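Local coordinates for SnoaL-like domain-containing protein (PDB 3FLJ) that is of unknown function but adopts the cystatin-like fold of the SnoaL-like family and may bind a small molecule in the pocket of its curved sheet, at residues A[47-52]-A[65-70]; A[25-30]-A[107-112]; A[122-127]-A[131-136]. All blocks are in the same frame, centred on the assembly; numbering follows the deposited sequence. Where two conformers were deposited one is given.

Contact 1 of 3, residues A[47-52]-A[65-70]; sequences VRFMPP and AAVLGH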
loop_
_atom_site.group_PDB
_atom_site.type_symbol
_atom_site.label_atom_id
_atom_site.label_comp_id
_atom_site.label_asym_id
_atom_site.label_seq_id
_atom_site.Cartn_x
_atom_site.Cartn_y
_atom_site.Cartn_z
ATOM N N VAL A 47 18.303 9.520 1.682
ATOM C CA VAL A 47 16.929 8.987 1.572
ATOM C C VAL A 47 16.899 7.685 0.746
ATOM O O VAL A 47 17.640 7.567 -0.223
ATOM C CB VAL A 47 15.926 10.021 0.936
ATOM C CG1 VAL A 47 16.368 10.451 -0.482
ATOM C CG2 VAL A 47 14.473 9.471 0.928
ATOM N N ARG A 48 16.088 6.728 1.188
ATOM C CA ARG A 48 15.885 5.439 0.531
ATOM C C ARG A 48 14.480 5.446 -0.065
ATOM O O ARG A 48 13.513 5.656 0.669
ATOM C CB ARG A 48 16.036 4.316 1.543
ATOM C CG ARG A 48 17.452 4.187 2.065
ATOM C CD ARG A 48 17.610 3.128 3.138
ATOM N NE ARG A 48 17.015 3.472 4.446
ATOM C CZ ARG A 48 17.497 4.359 5.346
ATOM N NH1 ARG A 48 18.608 5.070 5.141
ATOM N NH2 ARG A 48 16.845 4.536 6.499
ATOM N N PHE A 49 14.382 5.285 -1.389
ATOM C CA PHE A 49 13.101 5.199 -2.110
ATOM C C PHE A 49 12.934 3.764 -2.626
ATOM O O PHE A 49 13.807 3.277 -3.337
ATOM C CB PHE A 49 13.003 6.210 -3.242
ATOM C CG PHE A 49 11.750 6.064 -4.063
ATOM C CD1 PHE A 49 10.508 6.440 -3.531
ATOM C CD2 PHE A 49 11.798 5.518 -5.351
ATOM C CE1 PHE A 49 9.319 6.285 -4.274
ATOM C CE2 PHE A 49 10.618 5.347 -6.115
ATOM C CZ PHE A 49 9.373 5.736 -5.580
HETATM N N MSE A 50 11.813 3.134 -2.258
HETATM C CA MSE A 50 11.477 1.760 -2.643
HETATM C C MSE A 50 10.192 1.792 -3.493
HETATM O O MSE A 50 9.095 1.992 -2.953
HETATM C CB MSE A 50 11.317 0.935 -1.376
HETATM C CG MSE A 50 12.647 0.606 -0.704
HETATM SE SE MSE A 50 12.436 0.342 1.190
HETATM C CE MSE A 50 12.224 2.247 1.725
ATOM N N PRO A 51 10.314 1.582 -4.835
ATOM C CA PRO A 51 9.135 1.703 -5.697
ATOM C C PRO A 51 8.167 0.516 -5.628
ATOM O O PRO A 51 8.548 -0.534 -5.140
ATOM C CB PRO A 51 9.768 1.796 -7.086
ATOM C CG PRO A 51 10.933 0.905 -7.000
ATOM C CD PRO A 51 11.495 1.179 -5.641
ATOM N N PRO A 52 6.936 0.661 -6.162
ATOM C CA PRO A 52 6.007 -0.485 -6.143
ATOM C C PRO A 52 6.310 -1.552 -7.218
ATOM O O PRO A 52 5.781 -2.671 -7.138
ATOM C CB PRO A 52 4.663 0.176 -6.422
ATOM C CG PRO A 52 4.990 1.308 -7.314
ATOM C CD PRO A 52 6.362 1.799 -6.908
ATOM N N ALA A 65 14.790 12.295 -5.983
ATOM C CA ALA A 65 13.977 13.434 -6.463
ATOM C C ALA A 65 13.670 13.296 -7.974
ATOM O O ALA A 65 12.546 13.559 -8.398
ATOM C CB ALA A 65 14.664 14.781 -6.151
ATOM N N ALA A 66 14.676 12.873 -8.751
ATOM C CA ALA A 66 14.539 12.600 -10.194
ATOM C C ALA A 66 13.553 11.473 -10.481
ATOM O O ALA A 66 12.713 11.610 -11.368
ATOM C CB ALA A 66 15.900 12.296 -10.833
ATOM N N VAL A 67 13.644 10.381 -9.719
ATOM C CA VAL A 67 12.726 9.245 -9.859
ATOM C C VAL A 67 11.300 9.687 -9.526
ATOM O O VAL A 67 10.389 9.423 -10.305
ATOM C CB VAL A 67 13.165 7.993 -9.013
ATOM C CG1 VAL A 67 12.124 6.868 -9.094
ATOM C CG2 VAL A 67 14.507 7.482 -9.505
ATOM N N LEU A 68 11.123 10.394 -8.403
ATOM C CA LEU A 68 9.794 10.890 -7.988
ATOM C C LEU A 68 9.180 11.872 -8.992
ATOM O O LEU A 68 7.958 11.845 -9.199
ATOM C CB LEU A 68 9.834 11.497 -6.576
ATOM C CG LEU A 68 10.062 10.499 -5.431
ATOM C CD1 LEU A 68 10.425 11.246 -4.135
ATOM C CD2 LEU A 68 8.823 9.597 -5.216
ATOM N N GLY A 69 10.026 12.717 -9.596
ATOM C CA GLY A 69 9.626 13.619 -10.684
ATOM C C GLY A 69 9.026 12.847 -11.859
ATOM O O GLY A 69 7.961 13.225 -12.355
ATOM N N HIS A 70 9.690 11.751 -12.261
ATOM C CA HIS A 70 9.183 10.864 -13.330
ATOM C C HIS A 70 7.887 10.148 -12.955
ATOM O O HIS A 70 7.012 10.026 -13.804
ATOM C CB HIS A 70 10.236 9.844 -13.794
ATOM C CG HIS A 70 11.323 10.448 -14.627
ATOM N ND1 HIS A 70 11.073 11.025 -15.852
ATOM C CD2 HIS A 70 12.658 10.549 -14.427
ATOM C CE1 HIS A 70 12.207 11.464 -16.371
ATOM N NE2 HIS A 70 13.184 11.190 -15.524
#
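The helical turn that presents Val67 and Leu68 to Phe49 is held by a 2.9 Å hydrogen bond from Gly69 N to Ala65 O, whereas the contact with the strand is wholly apolar. Phe49 carries it from the strand side. With CG anti to the backbone N (chi1 175°), its ring projects from the sheet toward the helix, where two methyl groups meet it at an oblique slant. Leu68 CD2 lies 3.5 Å from Phe49 CE1, while Val67 CG1 approaches the other flank of the ring, 3.7 Å from Phe49 CE2. Consecutive helix residues therefore receive one aromatic side chain, Val67 pointing toward the strand and Leu68 reaching it through CD2. Over one face of the same ring lies Pro51 N, 4.0 Å above the plane and offset toward the rim, and the rings of Phe49 and Phe120 meet edge-to-face. Cutting Phe49 back to an alanine here is likely to open a gap between strand and helix, leaving the Val67 and Leu68 methyls and the Phe120 ring without their aromatic partner. The cystatin-like fold packs a helix against a curved sheet in this way. Strand 47-50 runs between strands 58-59 and 117-125, with Trp58 touching both Phe49 and Val67. Leu68 also touches Phe120 of strand 117-125, and Ala66 and Val67 also meet Phe147 of helix 147-150.

Contact 2 of 3, residues A[25-30]-A[107-112]; sequences ARMQEV and DLITLN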
loop_
_atom_site.group_PDB
_atom_site.type_symbol
_atom_site.label_atom_id
_atom_site.label_comp_id
_atom_site.label_asym_id
_atom_site.label_seq_id
_atom_site.Cartn_x
_atom_site.Cartn_y
_atom_site.Cartn_z
ATOM N N ALA A 25 2.604 17.814 5.410
ATOM C CA ALA A 25 1.754 18.853 4.777
ATOM C C ALA A 25 2.381 19.362 3.456
ATOM O O ALA A 25 1.692 19.405 2.426
ATOM C CB ALA A 25 1.507 20.032 5.740
ATOM N N ARG A 26 3.683 19.696 3.506
ATOM C CA ARG A 26 4.417 20.195 2.325
ATOM C C ARG A 26 4.508 19.144 1.200
ATOM O O ARG A 26 4.370 19.480 0.019
ATOM C CB ARG A 26 5.810 20.728 2.730
ATOM C CG ARG A 26 6.669 21.366 1.611
ATOM C CD ARG A 26 5.942 22.442 0.791
ATOM N NE ARG A 26 6.832 23.057 -0.196
ATOM C CZ ARG A 26 6.454 23.798 -1.249
ATOM N NH1 ARG A 26 5.166 24.071 -1.519
ATOM N NH2 ARG A 26 7.397 24.281 -2.067
HETATM N N MSE A 27 4.730 17.891 1.572
HETATM C CA MSE A 27 4.810 16.761 0.635
HETATM C C MSE A 27 3.550 16.576 -0.234
HETATM O O MSE A 27 3.676 16.239 -1.413
HETATM C CB MSE A 27 5.084 15.492 1.452
HETATM C CG MSE A 27 5.183 14.222 0.756
HETATM SE SE MSE A 27 5.289 12.885 2.114
HETATM C CE MSE A 27 5.203 11.560 0.828
ATOM N N GLN A 28 2.365 16.785 0.355
ATOM C CA GLN A 28 1.078 16.619 -0.354
ATOM C C GLN A 28 0.967 17.552 -1.549
ATOM O O GLN A 28 0.698 17.104 -2.667
ATOM C CB GLN A 28 -0.111 16.849 0.572
ATOM C CG GLN A 28 -0.283 15.770 1.603
ATOM C CD GLN A 28 -1.336 16.127 2.632
ATOM O OE1 GLN A 28 -1.037 16.237 3.822
ATOM N NE2 GLN A 28 -2.562 16.353 2.174
ATOM N N GLU A 29 1.202 18.832 -1.287
ATOM C CA GLU A 29 1.195 19.866 -2.334
ATOM C C GLU A 29 2.288 19.757 -3.430
ATOM O O GLU A 29 2.043 20.216 -4.548
ATOM C CB GLU A 29 1.118 21.293 -1.719
ATOM C CG GLU A 29 2.190 21.727 -0.664
ATOM C CD GLU A 29 1.831 23.003 0.132
ATOM O OE1 GLU A 29 0.683 23.505 0.048
ATOM O OE2 GLU A 29 2.708 23.494 0.883
ATOM N N VAL A 30 3.414 19.085 -3.138
ATOM C CA VAL A 30 4.594 18.978 -4.032
ATOM C C VAL A 30 4.735 17.649 -4.806
ATOM O O VAL A 30 5.083 17.678 -5.995
ATOM C CB VAL A 30 5.898 19.257 -3.200
ATOM C CG1 VAL A 30 7.166 18.958 -3.972
ATOM C CG2 VAL A 30 5.909 20.693 -2.725
ATOM N N ASP A 107 1.952 5.905 0.074
ATOM C CA ASP A 107 3.334 6.351 0.298
ATOM C C ASP A 107 3.607 6.097 1.782
ATOM O O ASP A 107 3.011 6.760 2.638
ATOM C CB ASP A 107 3.511 7.849 -0.016
ATOM C CG ASP A 107 3.262 8.189 -1.485
ATOM O OD1 ASP A 107 3.558 7.360 -2.376
ATOM O OD2 ASP A 107 2.808 9.319 -1.750
ATOM N N LEU A 108 4.481 5.132 2.082
ATOM C CA LEU A 108 4.876 4.801 3.463
ATOM C C LEU A 108 6.101 5.649 3.773
ATOM O O LEU A 108 7.173 5.417 3.198
ATOM C CB LEU A 108 5.175 3.313 3.627
ATOM C CG LEU A 108 3.977 2.375 3.464
ATOM C CD1 LEU A 108 4.438 0.920 3.277
ATOM C CD2 LEU A 108 3.007 2.522 4.657
ATOM N N ILE A 109 5.938 6.612 4.682
ATOM C CA ILE A 109 6.977 7.588 5.015
ATOM C C ILE A 109 7.480 7.422 6.435
ATOM O O ILE A 109 6.669 7.299 7.355
ATOM C CB ILE A 109 6.455 9.039 4.829
ATOM C CG1 ILE A 109 6.000 9.291 3.380
ATOM C CG2 ILE A 109 7.519 10.091 5.233
ATOM C CD1 ILE A 109 7.059 9.137 2.280
ATOM N N THR A 110 8.809 7.412 6.581
ATOM C CA THR A 110 9.500 7.431 7.871
ATOM C C THR A 110 10.355 8.699 7.865
ATOM O O THR A 110 11.203 8.868 6.973
ATOM C CB THR A 110 10.387 6.207 8.100
ATOM O OG1 THR A 110 9.641 5.022 7.789
ATOM C CG2 THR A 110 10.855 6.154 9.566
ATOM N N LEU A 111 10.103 9.593 8.826
ATOM C CA LEU A 111 10.869 10.837 8.972
ATOM C C LEU A 111 12.026 10.607 9.939
ATOM O O LEU A 111 11.941 9.747 10.824
ATOM C CB LEU A 111 9.987 11.993 9.471
ATOM C CG LEU A 111 8.738 12.331 8.629
ATOM C CD1 LEU A 111 7.885 13.407 9.325
ATOM C CD2 LEU A 111 9.099 12.759 7.206
ATOM N N ASN A 112 13.108 11.361 9.748
ATOM C CA ASN A 112 14.286 11.335 10.660
ATOM C C ASN A 112 14.110 12.416 11.746
ATOM O O ASN A 112 13.102 13.140 11.706
ATOM C CB ASN A 112 15.620 11.438 9.878
ATOM C CG ASN A 112 15.797 12.750 9.102
ATOM O OD1 ASN A 112 15.158 13.769 9.371
ATOM N ND2 ASN A 112 16.688 12.712 8.125
#
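Met27, a selenomethionine, and Ile109 reach toward each other tip to tip from helix and strand. The Met27 chain is fully extended: CG stands anti to the backbone N (chi1 179°), and both later torsions are also near 180°, so the whole side chain is spent on bridging a separation of 10.4 Å between Met27 CA and Ile109 CA. Its terminal CE lies 3.4 Å from Ile109 CD1, tighter than usual van der Waals contact, and 3.5 Å from Ile109 CG1. The selenium follows behind, 3.9 Å from Ile109 CG1. Ile109 answers with a folded chain: a chi2 of -61° swings CD1 out of the extended line, and CE comes to rest against CG1 and CD1 together. In the cystatin-like fold, such a contact ties the N-terminal helix, here 22-31, to the inner face of the curved sheet. Residues alternate along strand 101-111, and Leu108, directed away from the helix, packs on Glu93 of the second subunit. Phe120 and Leu92 of the adjoining strands touch both Met27 and Ile109, adding apolar contacts around the pair. Asp107 joins more loosely, its CB 4.2 Å from Met27 CE. The buried carboxylate of Asp107 is engaged by Tyr80, whose OH hydrogen-bonds to OD2, while its other oxygen lies near an unidentified bound molecule.

Contact 3 of 3, residues A[122-127]-A[131-136]; sequences VVMRPY and GALRDA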
loop_
_atom_site.group_PDB
_atom_site.type_symbol
_atom_site.label_atom_id
_atom_site.label_comp_id
_atom_site.label_asym_id
_atom_site.label_seq_id
_atom_site.Cartn_x
_atom_site.Cartn_y
_atom_site.Cartn_z
ATOM N N VAL A 122 6.664 2.723 -1.601
ATOM C CA VAL A 122 5.377 2.815 -2.300
ATOM C C VAL A 122 4.785 1.431 -2.564
ATOM O O VAL A 122 5.450 0.567 -3.137
ATOM C CB VAL A 122 5.498 3.608 -3.612
ATOM C CG1 VAL A 122 4.116 3.707 -4.348
ATOM C CG2 VAL A 122 6.059 5.000 -3.354
ATOM N N VAL A 123 3.534 1.240 -2.131
ATOM C CA VAL A 123 2.741 0.010 -2.366
ATOM C C VAL A 123 1.517 0.440 -3.194
ATOM O O VAL A 123 1.026 1.555 -3.022
ATOM C CB VAL A 123 2.350 -0.725 -1.042
ATOM C CG1 VAL A 123 3.580 -1.347 -0.384
ATOM C CG2 VAL A 123 1.666 0.197 -0.050
HETATM N N MSE A 124 1.060 -0.421 -4.108
HETATM C CA MSE A 124 -0.048 -0.114 -5.018
HETATM C C MSE A 124 -0.924 -1.295 -5.389
HETATM O O MSE A 124 -0.587 -2.456 -5.116
HETATM C CB MSE A 124 0.506 0.465 -6.341
HETATM C CG MSE A 124 0.785 1.924 -6.350
HETATM SE SE MSE A 124 1.418 2.407 -8.153
HETATM C CE MSE A 124 -0.008 2.041 -9.285
ATOM N N ARG A 125 -2.060 -0.945 -6.005
ATOM C CA ARG A 125 -3.009 -1.875 -6.636
ATOM C C ARG A 125 -3.626 -1.162 -7.863
ATOM O O ARG A 125 -3.631 0.074 -7.891
ATOM C CB ARG A 125 -4.116 -2.293 -5.660
ATOM C CG ARG A 125 -5.053 -1.168 -5.210
ATOM C CD ARG A 125 -6.074 -1.622 -4.178
ATOM N NE ARG A 125 -6.959 -2.646 -4.742
ATOM C CZ ARG A 125 -8.091 -2.437 -5.433
ATOM N NH1 ARG A 125 -8.671 -1.237 -5.544
ATOM N NH2 ARG A 125 -8.744 -3.489 -5.925
ATOM N N PRO A 126 -4.118 -1.909 -8.868
ATOM C CA PRO A 126 -4.089 -3.346 -9.096
ATOM C C PRO A 126 -2.798 -3.740 -9.846
ATOM O O PRO A 126 -2.096 -2.859 -10.376
ATOM C CB PRO A 126 -5.315 -3.561 -9.977
ATOM C CG PRO A 126 -5.307 -2.344 -10.851
ATOM C CD PRO A 126 -4.901 -1.231 -9.921
ATOM N N TYR A 127 -2.525 -5.043 -9.905
ATOM C CA TYR A 127 -1.341 -5.622 -10.598
ATOM C C TYR A 127 -1.093 -5.058 -12.015
ATOM O O TYR A 127 0.006 -4.572 -12.290
ATOM C CB TYR A 127 -1.470 -7.157 -10.633
ATOM C CG TYR A 127 -0.417 -7.936 -11.392
ATOM C CD1 TYR A 127 0.850 -8.173 -10.839
ATOM C CD2 TYR A 127 -0.702 -8.492 -12.657
ATOM C CE1 TYR A 127 1.819 -8.934 -11.538
ATOM C CE2 TYR A 127 0.269 -9.255 -13.366
ATOM C CZ TYR A 127 1.522 -9.470 -12.786
ATOM O OH TYR A 127 2.501 -10.188 -13.428
ATOM N N GLY A 131 2.111 -2.860 -13.592
ATOM C CA GLY A 131 2.823 -3.292 -14.820
ATOM C C GLY A 131 2.975 -2.160 -15.834
ATOM O O GLY A 131 4.063 -1.962 -16.396
ATOM N N ALA A 132 1.884 -1.409 -16.032
ATOM C CA ALA A 132 1.860 -0.217 -16.892
ATOM C C ALA A 132 2.821 0.873 -16.371
ATOM O O ALA A 132 3.549 1.470 -17.170
ATOM C CB ALA A 132 0.438 0.332 -17.037
ATOM N N LEU A 133 2.819 1.118 -15.051
ATOM C CA LEU A 133 3.769 2.048 -14.405
ATOM C C LEU A 133 5.224 1.609 -14.639
ATOM O O LEU A 133 6.047 2.443 -15.005
ATOM C CB LEU A 133 3.516 2.203 -12.886
ATOM C CG LEU A 133 4.461 3.084 -12.036
ATOM C CD1 LEU A 133 4.531 4.510 -12.579
ATOM C CD2 LEU A 133 4.074 3.069 -10.535
ATOM N N ARG A 134 5.509 0.319 -14.424
ATOM C CA ARG A 134 6.850 -0.267 -14.626
ATOM C C ARG A 134 7.348 -0.026 -16.057
ATOM O O ARG A 134 8.484 0.401 -16.230
ATOM C CB ARG A 134 6.864 -1.770 -14.331
ATOM C CG ARG A 134 8.259 -2.456 -14.398
ATOM C CD ARG A 134 8.146 -3.967 -14.507
ATOM N NE ARG A 134 7.420 -4.370 -15.720
ATOM C CZ ARG A 134 7.177 -5.625 -16.110
ATOM N NH1 ARG A 134 7.631 -6.680 -15.416
ATOM N NH2 ARG A 134 6.476 -5.836 -17.231
ATOM N N ASP A 135 6.484 -0.280 -17.044
ATOM C CA ASP A 135 6.818 -0.055 -18.456
ATOM C C ASP A 135 7.086 1.429 -18.755
ATOM O O ASP A 135 8.103 1.743 -19.380
ATOM C CB ASP A 135 5.737 -0.619 -19.389
ATOM C CG ASP A 135 5.637 -2.162 -19.339
ATOM O OD1 ASP A 135 6.557 -2.840 -18.808
ATOM O OD2 ASP A 135 4.620 -2.689 -19.850
ATOM N N ALA A 136 6.211 2.319 -18.265
ATOM C CA ALA A 136 6.383 3.780 -18.432
ATOM C C ALA A 136 7.676 4.301 -17.779
ATOM O O ALA A 136 8.380 5.123 -18.378
ATOM C CB ALA A 136 5.165 4.555 -17.911
#
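Met124 SE rests 3.6 Å from Leu133 CD2 where the last strand of the cystatin-like sheet, 117-125, turns into helix 127-143. The two side chains cross at about a right angle in this strand-to-helix connection. Extended at chi2, the selenomethionine carries its selenium toward the helix; the bend at chi3 (63°) then turns CE aside, leaving selenium rather than methyl to touch the leucine. Leu133 reaches back with CG anti to its backbone N (chi1 177°). Phe75 and Pro52 each touch both side chains and fill in around them. Behind this layer stands the turn itself. Pro126, preceded by a cis peptide bond, occupies the N-cap position, and Tyr127 starts the first helical turn. Tyr127 faces away from the helix segment at its base, and its ring stacks on Tyr127 of the second subunit, which brings the helix start into the dimer interface. The first turn of the helix is formed by the hydrogen bond from Gly131 N to Tyr127 O, 3.0 Å long.

Overall arrangement
The three contacts dress one curved sheet with three helices. Contacts 1 and 2 lie 12 Å apart between centres; their nearest atoms, about 6 Å apart, do not touch. Strand 117-125 joins them to contact 3: Val122 N is probably hydrogen-bonded to Met50 O of contact 1 at 2.9 Å, and Val122 CG2 packs 3.6 Å from Asp107 OD1 of contact 2. Contacts 2 and 3 stand on opposite sides of the chain's centre, with 20 Å between their own centres. Unidentified bound material, probably from the crystallisation liquor, approaches the side chains of Leu68 and Asp107 to about 4 and 3 Å and may mark a pocket bordered by contacts 1 and 2. All three contacts also reach the second subunit.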